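PDB 6IO1: aminotransferase, class III from Thermomicrobium roseum, which probably transfers amino groups between substrates as a thermostable, (S)-enantioselective omega-transaminase that depends on pyridoxal 5'-phosphate. Local coordinates for residues V145-R150 against T220-I225. Sequence-based numbering, arbitrary orientation.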
loop_
_atom_site.group_PDB
_atom_site.type_symbol
_atom_site.label_atom_id
_atom_site.label_comp_id
_atom_site.label_asym_id
_atom_site.label_seq_id
_atom_site.Cartn_x
_atom_site.Cartn_y
_atom_site.Cartn_z
ATOM N N VAL B 145 -8.328 -20.172 10.244
ATOM C CA VAL B 145 -7.782 -19.256 9.245
ATOM C C VAL B 145 -8.845 -18.722 8.290
ATOM O O VAL B 145 -8.600 -17.749 7.567
ATOM C CB VAL B 145 -6.653 -19.936 8.448
ATOM C CG1 VAL B 145 -5.502 -20.321 9.367
ATOM C CG2 VAL B 145 -7.185 -21.155 7.710
ATOM N N LYS B 146 -10.023 -19.341 8.267
ATOM C CA LYS B 146 -11.054 -18.936 7.317
ATOM C C LYS B 146 -11.565 -17.531 7.619
ATOM O O LYS B 146 -11.719 -17.149 8.779
ATOM C CB LYS B 146 -12.216 -19.928 7.333
ATOM C CG LYS B 146 -11.833 -21.339 6.924
ATOM C CD LYS B 146 -13.051 -22.247 6.879
ATOM C CE LYS B 146 -12.646 -23.705 6.738
ATOM N NZ LYS B 146 -13.815 -24.618 6.868
ATOM N N ILE B 147 -11.848 -16.764 6.571
ATOM C CA ILE B 147 -12.325 -15.393 6.711
ATOM C C ILE B 147 -13.714 -15.296 6.098
ATOM O O ILE B 147 -13.909 -15.652 4.929
ATOM C CB ILE B 147 -11.367 -14.382 6.055
ATOM C CG1 ILE B 147 -9.985 -14.459 6.706
ATOM C CG2 ILE B 147 -11.932 -12.972 6.156
ATOM C CD1 ILE B 147 -9.912 -13.808 8.072
ATOM N N LEU B 148 -14.672 -14.812 6.884
ATOM C CA LEU B 148 -16.033 -14.611 6.409
ATOM C C LEU B 148 -16.168 -13.221 5.802
ATOM O O LEU B 148 -15.775 -12.224 6.417
ATOM C CB LEU B 148 -17.039 -14.790 7.546
ATOM C CG LEU B 148 -17.288 -16.219 8.035
ATOM C CD1 LEU B 148 -18.108 -16.209 9.317
ATOM C CD2 LEU B 148 -17.978 -17.047 6.962
ATOM N N SER B 149 -16.733 -13.162 4.598
ATOM C CA SER B 149 -16.987 -11.912 3.902
ATOM C C SER B 149 -18.347 -12.026 3.227
ATOM O O SER B 149 -19.030 -13.048 3.337
ATOM C CB SER B 149 -15.876 -11.593 2.896
ATOM O OG SER B 149 -15.998 -10.267 2.409
ATOM N N ARG B 150 -18.757 -10.965 2.541
ATOM C CA ARG B 150 -20.079 -10.916 1.941
ATOM C C ARG B 150 -19.993 -10.583 0.458
ATOM O O ARG B 150 -19.032 -9.972 -0.015
ATOM C CB ARG B 150 -20.975 -9.893 2.651
ATOM C CG ARG B 150 -21.166 -10.170 4.132
ATOM C CD ARG B 150 -21.833 -9.003 4.833
ATOM N NE ARG B 150 -20.995 -7.808 4.825
ATOM C CZ ARG B 150 -21.365 -6.634 5.323
ATOM N NH1 ARG B 150 -22.554 -6.501 5.896
ATOM N NH2 ARG B 150 -20.539 -5.598 5.271
ATOM N N THR B 220 -12.743 -23.308 12.701
ATOM C CA THR B 220 -11.889 -23.026 11.555
ATOM C C THR B 220 -12.013 -21.593 11.049
ATOM O O THR B 220 -11.305 -21.224 10.109
ATOM C CB THR B 220 -12.201 -23.997 10.412
ATOM O OG1 THR B 220 -13.526 -23.752 9.921
ATOM C CG2 THR B 220 -12.103 -25.437 10.890
ATOM N N ILE B 221 -12.876 -20.778 11.650
ATOM C CA ILE B 221 -13.156 -19.429 11.166
ATOM C C ILE B 221 -12.448 -18.431 12.076
ATOM O O ILE B 221 -12.802 -18.281 13.249
ATOM C CB ILE B 221 -14.664 -19.154 11.102
ATOM C CG1 ILE B 221 -15.350 -20.178 10.197
ATOM C CG2 ILE B 221 -14.923 -17.741 10.604
ATOM C CD1 ILE B 221 -16.850 -20.008 10.107
ATOM N N ALA B 222 -11.445 -17.744 11.526
ATOM C CA ALA B 222 -10.688 -16.760 12.289
ATOM C C ALA B 222 -11.493 -15.488 12.529
ATOM O O ALA B 222 -11.524 -14.970 13.652
ATOM C CB ALA B 222 -9.381 -16.436 11.566
ATOM N N ALA B 223 -12.156 -14.966 11.498
ATOM C CA ALA B 223 -12.798 -13.665 11.645
ATOM C C ALA B 223 -13.853 -13.451 10.567
ATOM O O ALA B 223 -13.951 -14.200 9.591
ATOM C CB ALA B 223 -11.764 -12.534 11.601
ATOM N N PHE B 224 -14.646 -12.401 10.778
ATOM C CA PHE B 224 -15.616 -11.875 9.826
ATOM C C PHE B 224 -15.211 -10.440 9.524
ATOM O O PHE B 224 -14.952 -9.664 10.448
ATOM C CB PHE B 224 -17.041 -11.951 10.409
ATOM C CG PHE B 224 -18.095 -11.193 9.623
ATOM C CD1 PHE B 224 -18.201 -9.810 9.706
ATOM C CD2 PHE B 224 -19.014 -11.877 8.844
ATOM C CE1 PHE B 224 -19.172 -9.126 8.997
ATOM C CE2 PHE B 224 -19.992 -11.197 8.137
ATOM C CZ PHE B 224 -20.070 -9.820 8.214
ATOM N N ILE B 225 -15.154 -10.085 8.243
ATOM C CA ILE B 225 -14.768 -8.744 7.821
ATOM C C ILE B 225 -15.917 -8.126 7.036
ATOM O O ILE B 225 -16.516 -8.783 6.177
ATOM C CB ILE B 225 -13.465 -8.755 6.996
ATOM C CG1 ILE B 225 -13.043 -7.325 6.648
ATOM C CG2 ILE B 225 -13.608 -9.610 5.741
ATOM C CD1 ILE B 225 -11.609 -7.207 6.187
HETATM O O HOH W 1 -18.077 -8.204 4.079
#
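L148 sits between I221 and F224 on one face of two neighbouring parallel strands, part of the mixed seven-stranded sheet in the large domain of a fold-type I, PLP-dependent aminotransferase. With CG anti to its own carbonyl carbon (chi1 -73°), L148 crosses I221 at about a right angle and lays CD1 3.8 Å from I221 CG2, while its CB meets F224 CD2. The other face, packed against helix 121-138, carries I147 and A223; here I147 CG2 also reaches I225 CG2 at 3.8 Å, and the I225 side chain lies about 8 Å from the bound PMP.

Between the two faces, L148 is held through both backbone polar atoms: its N gives an almost straight bond to A223 O (2.9 Å), and its O accepts from I225 N. Between K146 and I147 the register slips by one residue, a beta bulge. A222, in a helix-like backbone conformation, still donates to K146 O, but less straight, and K146 N bonds to T220 O. The extended K146 side chain runs alongside T220, making a weak hydrogen bond from K146 NZ to T220 OG1; the ammonium's stronger partner is E216, in a salt bridge, and the hydroxyl is also hydrogen-bonded to G217 O. At the far end R150 passes obliquely by F224, with CD 3.9 Å from ring atom CZ, and E227 O accepts from R150 NH2. A water lying in the guanidinium plane accepts from R150 NE at 3.0 Å and donates to I225 O at 2.7 Å.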